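PDB 4PSN: ssDNA binding protein from Aeropyrum pernix, which probably binds single-stranded DNA, holding it in a tunnel system that runs between the subunits of its assembly. Local coordinates for residues 7-12 / 69-74; 20-25 / 45-50; 62-67 / 92-97. All coordinates share one frame; numbering follows the deposited sequence.

Contact 1: 7-12 / 69-74; sequences LRTGLV and VVRIQI
Over one face of the R71 guanidinium lies the methyl CD2 of L11, 3.8 Å from R71 NH2, while NH1 of the same arginine pairs with E93 of the next strand. The guanidinium of R8 and the amide of Q73 lie side by side and point the same way, their planes 89° apart. R8 NH2 comes within 2.6 Å of Q73 OE1 at a poor angle, not a hydrogen bond; the clear partner is D31 of the third subunit, which forms a salt bridge with R8 NH2 and accepts from Q73 NE2. Between these two pairs the first strand breaks step. L7 and I74 form a hydrogen-bonded antiparallel pair, and V12 and V70 form another, with the register shifted by one residue between them. At the break T9 fills in with its side chain: I72 N donates to T9 OG1 at 2.9 Å, and OG1 in turn donates to G10 O at 2.8 Å. The chi1 of 59°, with OG1 between backbone N and carbonyl carbon, puts the hydroxyl there. On the face turned to the helices, V12 CG1 meets V70 CG2 at 3.7 Å and T9 CG2 lies 3.9 Å from I72 CB. The whole is an antiparallel strand, outermost within this chain and interrupted by a short loop, laid against the central strand of the three-stranded N-terminal sheet.

Contact 2: 20-25 / 45-50; sequences KVRRVL and MAAGNL
Two antiparallel helices of the N-terminal domain pack here side by side against one face of its three-stranded antiparallel sheet: helix 17-28, which follows the first strand, and the long helix 40-61, which leads into the second. The short segments 20-25 and 45-50 approach to 9.2 Å between axes, with their N-to-C directions 151° apart. The nearest backbone approach is at A47, whose CB points at the partner helix and sits 3.9 Å from R22 CA. V21 and L25, one turn apart on the first helix, flank this spot. The side chains that meet are apolar, and the segments share no hydrogen bonds, each helix keeping its own backbone bonds, such as L25 N to V21 O and L50 N to A46 O. Toward the sheet, L25 and L50 both touch L7 of strand 6-13, and L50 also reaches I74 and F87. The outer side belongs to the assembly: the guanidinium of R22 donates from NH2 to the carbonyl of N203 of the second subunit, and G48 O accepts from T170 of that same subunit. V21 and L50 cross at about a right angle, V21 CG1 touching L50 CD2 at 4.0 Å. L25, with CG anti to the backbone N (chi1 -171°), extends across to the other helix and lays its methyl CD2 against both alanines, 3.8 Å from A47 CB and 4.0 Å from A46 CB.

Contact 3: 62-67 / 92-97; sequences LKADKL and VELWRR
R96 reaches back from its strand to grip two successive carbonyls just after the end of helix 40-61. NH2 donates to L62 O at 2.7 Å, nearly in line with the C=O (177° at the oxygen), and NH1 donates to K63 O at 3.1 Å. The second carbonyl is met from above its own plane, yet both oxygens lie at the edge of the guanidinium, close to its plane. An extended chain from CG to NE carries the group this far. L94 CD2 lies 3.6 Å above that plane, over its centre, so the flat group rests on a methyl of its own strand while its edge faces the loop. K63, the first residue to leave helical backbone angles, with positive phi, presents the second carbonyl. Farther in, L62 CD1 packs on V92 CG1 at 3.9 Å and A64 CB on L94 CD1 at 3.8 Å. At the far end L67 CB lies 3.9 Å from R97 CD. Within the loop, D65 OD2 accepts from L67 N, forming an Asx turn, while L67 O receives the indole N-H of W95 of the second subunit. The two bonds across the segments fix the guanidinium's rotation and tie the helix-to-strand connection to strand 83-97. The positive charge would probably suit the C-terminal end of the helix, though D68, in a long, weak pair with NH1, shares that charge.

Contacts 1 and 3 meet on neighbouring strands of one sheet, their centres about 12 Å apart: V69 O lies 3.0 Å from W95 N, a probable hydrogen bond, and L11 CD2 packs on W95 CH2 at 3.6 Å. Contact 2 lies about 12 Å from contact 1, centre to centre, and is nested in the chain loop that contact 1 closes. L7 CD1 to L25 CD1 (3.8 Å) and T9 CG2 to V21 CG2 (3.7 Å) join helix to strand there. Contacts 2 and 3 do not touch; their nearest atoms are about 9 Å apart. All three reach the second subunit, and segment 92-97 continues the sheet into it, so this domain takes part directly in the subunit interface.

Contact 1: 7-12 / 69-74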
loop_
_atom_site.group_PDB
_atom_site.type_symbol
_atom_site.label_atom_id
_atom_site.label_comp_id
_atom_site.label_asym_id
_atom_site.label_seq_id
_atom_site.Cartn_x
_atom_site.Cartn_y
_atom_site.Cartn_z
ATOM N N LEU C 7 -8.740 13.865 -2.103
ATOM C CA LEU C 7 -7.444 13.530 -1.553
ATOM C C LEU C 7 -7.708 12.734 -0.267
ATOM O O LEU C 7 -8.427 13.201 0.613
ATOM C CB LEU C 7 -6.673 14.815 -1.256
ATOM C CG LEU C 7 -5.180 14.713 -0.949
ATOM C CD1 LEU C 7 -4.530 16.104 -0.952
ATOM C CD2 LEU C 7 -4.961 14.011 0.381
ATOM N N ARG C 8 -7.127 11.537 -0.166
ATOM C CA ARG C 8 -7.320 10.651 0.991
ATOM C C ARG C 8 -5.971 10.141 1.483
ATOM O O ARG C 8 -5.184 9.636 0.697
ATOM C CB ARG C 8 -8.175 9.434 0.607
ATOM C CG ARG C 8 -9.560 9.747 0.049
ATOM C CD ARG C 8 -10.373 8.470 -0.280
ATOM N NE ARG C 8 -11.656 8.801 -0.916
ATOM C CZ ARG C 8 -12.801 8.966 -0.256
ATOM N NH1 ARG C 8 -13.912 9.296 -0.904
ATOM N NH2 ARG C 8 -12.839 8.804 1.059
ATOM N N THR C 9 -5.704 10.237 2.780
ATOM C CA THR C 9 -4.397 9.832 3.286
ATOM C C THR C 9 -4.351 8.363 3.690
ATOM O O THR C 9 -3.277 7.789 3.822
ATOM C CB THR C 9 -4.013 10.647 4.544
ATOM O OG1 THR C 9 -5.008 10.447 5.553
ATOM C CG2 THR C 9 -3.905 12.142 4.229
ATOM N N GLY C 10 -5.513 7.759 3.928
ATOM C CA GLY C 10 -5.551 6.493 4.649
ATOM C C GLY C 10 -5.069 6.710 6.083
ATOM O O GLY C 10 -4.874 7.848 6.507
ATOM N N LEU C 11 -4.884 5.627 6.833
ATOM C CA LEU C 11 -4.407 5.717 8.201
ATOM C C LEU C 11 -2.957 6.133 8.159
ATOM O O LEU C 11 -2.158 5.577 7.397
ATOM C CB LEU C 11 -4.506 4.364 8.895
ATOM C CG LEU C 11 -5.903 3.745 8.967
ATOM C CD1 LEU C 11 -5.802 2.357 9.579
ATOM C CD2 LEU C 11 -6.847 4.638 9.778
ATOM N N VAL C 12 -2.601 7.121 8.968
ATOM C CA VAL C 12 -1.197 7.517 9.037
ATOM C C VAL C 12 -0.830 8.022 10.440
ATOM O O VAL C 12 -1.646 8.655 11.101
ATOM C CB VAL C 12 -0.866 8.560 7.922
ATOM C CG1 VAL C 12 -1.603 9.866 8.179
ATOM C CG2 VAL C 12 0.644 8.782 7.807
ATOM N N VAL C 69 -2.755 8.403 15.555
ATOM C CA VAL C 69 -3.041 8.056 14.163
ATOM C C VAL C 69 -4.153 8.974 13.661
ATOM O O VAL C 69 -5.076 9.290 14.402
ATOM C CB VAL C 69 -3.465 6.590 14.042
ATOM C CG1 VAL C 69 -4.056 6.292 12.661
ATOM C CG2 VAL C 69 -2.279 5.670 14.336
ATOM N N VAL C 70 -4.046 9.432 12.419
ATOM C CA VAL C 70 -5.074 10.268 11.821
ATOM C C VAL C 70 -5.428 9.737 10.447
ATOM O O VAL C 70 -4.704 8.930 9.881
ATOM C CB VAL C 70 -4.595 11.714 11.644
ATOM C CG1 VAL C 70 -4.433 12.402 13.002
ATOM C CG2 VAL C 70 -3.285 11.739 10.849
ATOM N N ARG C 71 -6.540 10.202 9.908
ATOM C CA ARG C 71 -6.920 9.880 8.542
ATOM C C ARG C 71 -7.654 11.109 8.053
ATOM O O ARG C 71 -8.535 11.618 8.740
ATOM C CB ARG C 71 -7.838 8.651 8.496
ATOM C CG ARG C 71 -8.274 8.251 7.072
ATOM C CD ARG C 71 -8.699 6.778 7.005
ATOM N NE ARG C 71 -9.937 6.545 7.746
ATOM C CZ ARG C 71 -10.482 5.343 7.961
ATOM N NH1 ARG C 71 -11.608 5.252 8.652
ATOM N NH2 ARG C 71 -9.907 4.241 7.481
ATOM N N ILE C 72 -7.287 11.589 6.872
ATOM C CA ILE C 72 -7.767 12.878 6.394
ATOM C C ILE C 72 -8.243 12.750 4.973
ATOM O O ILE C 72 -7.674 12.008 4.184
ATOM C CB ILE C 72 -6.620 13.941 6.423
ATOM C CG1 ILE C 72 -6.062 14.066 7.840
ATOM C CG2 ILE C 72 -7.114 15.292 5.924
ATOM C CD1 ILE C 72 -4.833 14.905 7.941
ATOM N N GLN C 73 -9.306 13.463 4.649
ATOM C CA GLN C 73 -9.772 13.492 3.287
ATOM C C GLN C 73 -10.378 14.852 3.030
ATOM O O GLN C 73 -10.957 15.474 3.931
ATOM C CB GLN C 73 -10.769 12.357 3.010
ATOM C CG GLN C 73 -12.103 12.477 3.693
ATOM C CD GLN C 73 -13.124 11.507 3.106
ATOM O OE1 GLN C 73 -12.966 10.288 3.221
ATOM N NE2 GLN C 73 -14.163 12.047 2.446
ATOM N N ILE C 74 -10.200 15.340 1.811
ATOM C CA ILE C 74 -10.798 16.606 1.413
ATOM C C ILE C 74 -10.935 16.603 -0.099
ATOM O O ILE C 74 -10.059 16.099 -0.795
ATOM C CB ILE C 74 -9.926 17.784 1.872
ATOM C CG1 ILE C 74 -10.583 19.124 1.542
ATOM C CG2 ILE C 74 -8.517 17.683 1.264
ATOM C CD1 ILE C 74 -9.755 20.317 2.089
HETATM O O HOH W 1 -8.315 8.705 3.909
#

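Contact 2: 20-25 / 45-50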
loop_
_atom_site.group_PDB
_atom_site.type_symbol
_atom_site.label_atom_id
_atom_site.label_comp_id
_atom_site.label_asym_id
_atom_site.label_seq_id
_atom_site.Cartn_x
_atom_site.Cartn_y
_atom_site.Cartn_z
ATOM N N LYS C 20 2.448 12.337 3.619
ATOM C CA LYS C 20 1.417 11.492 3.021
ATOM C C LYS C 20 0.533 12.355 2.133
ATOM O O LYS C 20 0.223 11.999 0.993
ATOM C CB LYS C 20 0.584 10.805 4.111
ATOM C CG LYS C 20 -0.385 9.742 3.595
ATOM C CD LYS C 20 0.322 8.745 2.684
ATOM C CE LYS C 20 -0.334 7.372 2.672
ATOM N NZ LYS C 20 0.277 6.480 3.710
ATOM N N VAL C 21 0.130 13.503 2.665
ATOM C CA VAL C 21 -0.687 14.448 1.921
ATOM C C VAL C 21 0.004 14.851 0.615
ATOM O O VAL C 21 -0.597 14.807 -0.449
ATOM C CB VAL C 21 -1.009 15.699 2.776
ATOM C CG1 VAL C 21 -1.505 16.834 1.901
ATOM C CG2 VAL C 21 -2.056 15.349 3.840
ATOM N N ARG C 22 1.272 15.230 0.706
ATOM C CA ARG C 22 2.039 15.655 -0.464
ATOM C C ARG C 22 2.180 14.505 -1.462
ATOM O O ARG C 22 1.980 14.683 -2.652
ATOM C CB ARG C 22 3.425 16.138 -0.026
ATOM C CG ARG C 22 4.301 16.726 -1.150
ATOM C CD ARG C 22 5.664 17.184 -0.609
ATOM N NE ARG C 22 6.248 18.251 -1.429
ATOM C CZ ARG C 22 7.060 18.031 -2.453
ATOM N NH1 ARG C 22 7.382 16.786 -2.780
ATOM N NH2 ARG C 22 7.542 19.045 -3.153
ATOM N N ARG C 23 2.518 13.319 -0.984
ATOM C CA ARG C 23 2.728 12.203 -1.904
ATOM C C ARG C 23 1.463 11.767 -2.643
ATOM O O ARG C 23 1.508 11.469 -3.839
ATOM C CB ARG C 23 3.380 11.021 -1.184
ATOM C CG ARG C 23 4.840 11.299 -0.865
ATOM C CD ARG C 23 5.463 10.203 -0.021
ATOM N NE ARG C 23 6.820 10.558 0.385
ATOM C CZ ARG C 23 7.496 9.941 1.349
ATOM N NH1 ARG C 23 6.938 8.937 2.010
ATOM N NH2 ARG C 23 8.725 10.330 1.657
ATOM N N VAL C 24 0.341 11.727 -1.927
ATOM C CA VAL C 24 -0.929 11.359 -2.529
ATOM C C VAL C 24 -1.371 12.402 -3.572
ATOM O O VAL C 24 -1.874 12.051 -4.643
ATOM C CB VAL C 24 -2.024 11.166 -1.452
ATOM C CG1 VAL C 24 -3.402 11.006 -2.093
ATOM C CG2 VAL C 24 -1.689 9.965 -0.545
ATOM N N LEU C 25 -1.183 13.684 -3.268
ATOM C CA LEU C 25 -1.603 14.730 -4.201
ATOM C C LEU C 25 -0.785 14.651 -5.486
ATOM O O LEU C 25 -1.318 14.791 -6.589
ATOM C CB LEU C 25 -1.460 16.115 -3.585
ATOM C CG LEU C 25 -2.079 17.223 -4.432
ATOM C CD1 LEU C 25 -3.578 16.971 -4.572
ATOM C CD2 LEU C 25 -1.833 18.589 -3.803
HETATM N N MSE C 45 2.774 23.636 -3.984
HETATM C CA MSE C 45 2.223 24.735 -3.197
HETATM C C MSE C 45 0.854 24.410 -2.652
HETATM O O MSE C 45 0.524 24.757 -1.514
HETATM C CB MSE C 45 2.135 26.004 -4.026
HETATM C CG MSE C 45 3.479 26.651 -4.300
HETATM SE SE MSE C 45 3.214 28.178 -5.494
HETATM C CE MSE C 45 1.461 28.748 -4.836
ATOM N N ALA C 46 0.042 23.768 -3.481
ATOM C CA ALA C 46 -1.266 23.305 -3.032
ATOM C C ALA C 46 -1.123 22.391 -1.817
ATOM O O ALA C 46 -1.810 22.560 -0.806
ATOM C CB ALA C 46 -2.003 22.589 -4.172
ATOM N N ALA C 47 -0.225 21.422 -1.911
ATOM C CA ALA C 47 -0.029 20.479 -0.816
ATOM C C ALA C 47 0.552 21.178 0.411
ATOM O O ALA C 47 0.150 20.900 1.548
ATOM C CB ALA C 47 0.877 19.348 -1.247
ATOM N N GLY C 48 1.505 22.079 0.185
ATOM C CA GLY C 48 2.109 22.825 1.279
ATOM C C GLY C 48 1.126 23.715 2.023
ATOM O O GLY C 48 1.121 23.757 3.260
ATOM N N ASN C 49 0.303 24.445 1.277
ATOM C CA ASN C 49 -0.783 25.227 1.869
ATOM C C ASN C 49 -1.772 24.374 2.657
ATOM O O ASN C 49 -2.188 24.746 3.758
ATOM C CB ASN C 49 -1.559 25.981 0.781
ATOM C CG ASN C 49 -0.747 27.098 0.150
ATOM O OD1 ASN C 49 0.240 27.562 0.726
ATOM N ND2 ASN C 49 -1.160 27.538 -1.040
ATOM N N LEU C 50 -2.186 23.245 2.087
ATOM C CA LEU C 50 -3.084 22.367 2.819
ATOM C C LEU C 50 -2.386 21.919 4.098
ATOM O O LEU C 50 -2.978 21.928 5.170
ATOM C CB LEU C 50 -3.495 21.159 1.973
ATOM C CG LEU C 50 -4.447 20.153 2.631
ATOM C CD1 LEU C 50 -5.702 20.851 3.127
ATOM C CD2 LEU C 50 -4.799 19.003 1.648
#

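Contact 3: 62-67 / 92-97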
loop_
_atom_site.group_PDB
_atom_site.type_symbol
_atom_site.label_atom_id
_atom_site.label_comp_id
_atom_site.label_asym_id
_atom_site.label_seq_id
_atom_site.Cartn_x
_atom_site.Cartn_y
_atom_site.Cartn_z
ATOM N N LEU C 62 -7.046 19.944 17.667
ATOM C CA LEU C 62 -7.461 18.615 18.091
ATOM C C LEU C 62 -6.435 18.110 19.068
ATOM O O LEU C 62 -6.636 17.096 19.729
ATOM C CB LEU C 62 -7.562 17.675 16.889
ATOM C CG LEU C 62 -8.645 17.999 15.861
ATOM C CD1 LEU C 62 -8.571 17.017 14.694
ATOM C CD2 LEU C 62 -10.021 17.921 16.524
ATOM N N LYS C 63 -5.324 18.832 19.140
ATOM C CA LYS C 63 -4.218 18.473 20.014
ATOM C C LYS C 63 -3.786 17.026 19.809
ATOM O O LYS C 63 -3.653 16.281 20.779
ATOM C CB LYS C 63 -4.592 18.701 21.483
ATOM C CG LYS C 63 -5.145 20.092 21.761
ATOM C CD LYS C 63 -4.429 20.781 22.909
ATOM C CE LYS C 63 -4.341 22.292 22.654
ATOM N NZ LYS C 63 -3.731 23.055 23.788
ATOM N N ALA C 64 -3.562 16.626 18.558
ATOM C CA ALA C 64 -3.047 15.273 18.288
ATOM C C ALA C 64 -1.580 15.172 18.697
ATOM O O ALA C 64 -0.807 16.088 18.461
ATOM C CB ALA C 64 -3.199 14.907 16.818
ATOM N N ASP C 65 -1.205 14.056 19.313
ATOM C CA ASP C 65 0.194 13.768 19.601
ATOM C C ASP C 65 0.850 13.268 18.317
ATOM O O ASP C 65 0.170 12.704 17.455
ATOM C CB ASP C 65 0.286 12.692 20.684
ATOM C CG ASP C 65 1.713 12.423 21.123
ATOM O OD1 ASP C 65 2.281 13.278 21.839
ATOM O OD2 ASP C 65 2.261 11.354 20.764
ATOM N N LYS C 66 2.161 13.454 18.185
ATOM C CA LYS C 66 2.841 13.022 16.972
ATOM C C LYS C 66 2.740 11.502 16.753
ATOM O O LYS C 66 2.895 11.022 15.629
ATOM C CB LYS C 66 4.297 13.505 16.943
ATOM C CG LYS C 66 5.204 12.890 17.992
ATOM C CD LYS C 66 6.331 13.859 18.389
ATOM C CE LYS C 66 7.069 13.372 19.645
ATOM N NZ LYS C 66 7.975 14.400 20.244
ATOM N N LEU C 67 2.453 10.759 17.822
ATOM C CA LEU C 67 2.378 9.301 17.751
ATOM C C LEU C 67 0.940 8.771 17.688
ATOM O O LEU C 67 0.703 7.561 17.718
ATOM C CB LEU C 67 3.118 8.679 18.934
ATOM C CG LEU C 67 4.637 8.834 18.870
ATOM C CD1 LEU C 67 5.292 8.249 20.115
ATOM C CD2 LEU C 67 5.161 8.165 17.608
ATOM N N VAL C 92 -11.705 14.721 9.172
ATOM C CA VAL C 92 -10.530 14.254 9.886
ATOM C C VAL C 92 -10.973 13.244 10.929
ATOM O O VAL C 92 -11.981 13.438 11.598
ATOM C CB VAL C 92 -9.758 15.422 10.544
ATOM C CG1 VAL C 92 -8.679 14.889 11.477
ATOM C CG2 VAL C 92 -9.132 16.331 9.480
ATOM N N GLU C 93 -10.248 12.136 11.017
ATOM C CA GLU C 93 -10.468 11.163 12.072
ATOM C C GLU C 93 -9.207 11.099 12.914
ATOM O O GLU C 93 -8.106 11.290 12.411
ATOM C CB GLU C 93 -10.796 9.791 11.486
ATOM C CG GLU C 93 -12.150 9.736 10.773
ATOM C CD GLU C 93 -12.236 8.574 9.793
ATOM O OE1 GLU C 93 -11.756 8.727 8.645
ATOM O OE2 GLU C 93 -12.768 7.505 10.176
ATOM N N LEU C 94 -9.376 10.841 14.200
ATOM C CA LEU C 94 -8.252 10.766 15.105
ATOM C C LEU C 94 -8.426 9.584 16.042
ATOM O O LEU C 94 -9.533 9.306 16.525
ATOM C CB LEU C 94 -8.128 12.074 15.901
ATOM C CG LEU C 94 -7.126 12.119 17.056
ATOM C CD1 LEU C 94 -5.704 12.052 16.539
ATOM C CD2 LEU C 94 -7.354 13.390 17.904
ATOM N N TRP C 95 -7.318 8.900 16.299
ATOM C CA TRP C 95 -7.284 7.796 17.230
ATOM C C TRP C 95 -6.135 8.079 18.189
ATOM O O TRP C 95 -4.998 8.326 17.762
ATOM C CB TRP C 95 -7.015 6.477 16.482
ATOM C CG TRP C 95 -8.088 5.989 15.529
ATOM C CD1 TRP C 95 -9.022 5.023 15.783
ATOM C CD2 TRP C 95 -8.286 6.385 14.156
ATOM N NE1 TRP C 95 -9.807 4.814 14.667
ATOM C CE2 TRP C 95 -9.370 5.629 13.655
ATOM C CE3 TRP C 95 -7.655 7.303 13.305
ATOM C CZ2 TRP C 95 -9.848 5.769 12.342
ATOM C CZ3 TRP C 95 -8.123 7.440 12.002
ATOM C CH2 TRP C 95 -9.214 6.677 11.534
ATOM N N ARG C 96 -6.415 8.048 19.486
ATOM C CA ARG C 96 -5.369 8.361 20.453
ATOM C C ARG C 96 -4.620 7.127 20.954
ATOM O O ARG C 96 -5.222 6.124 21.322
ATOM C CB ARG C 96 -5.945 9.162 21.619
ATOM C CG ARG C 96 -6.501 10.501 21.179
ATOM C CD ARG C 96 -6.610 11.441 22.342
ATOM N NE ARG C 96 -7.219 12.709 21.969
ATOM C CZ ARG C 96 -6.549 13.761 21.509
ATOM N NH1 ARG C 96 -5.234 13.700 21.339
ATOM N NH2 ARG C 96 -7.205 14.876 21.214
ATOM N N ARG C 97 -3.297 7.223 20.972
ATOM C CA ARG C 97 -2.447 6.097 21.354
ATOM C C ARG C 97 -2.684 5.596 22.788
ATOM O O ARG C 97 -2.754 6.375 23.727
ATOM C CB ARG C 97 -0.983 6.492 21.173
ATOM C CG ARG C 97 0.007 5.360 21.355
ATOM C CD ARG C 97 1.436 5.852 21.119
ATOM N NE ARG C 97 2.386 5.137 21.965
ATOM C CZ ARG C 97 2.828 5.581 23.140
ATOM N NH1 ARG C 97 2.421 6.759 23.607
ATOM N NH2 ARG C 97 3.685 4.848 23.844
#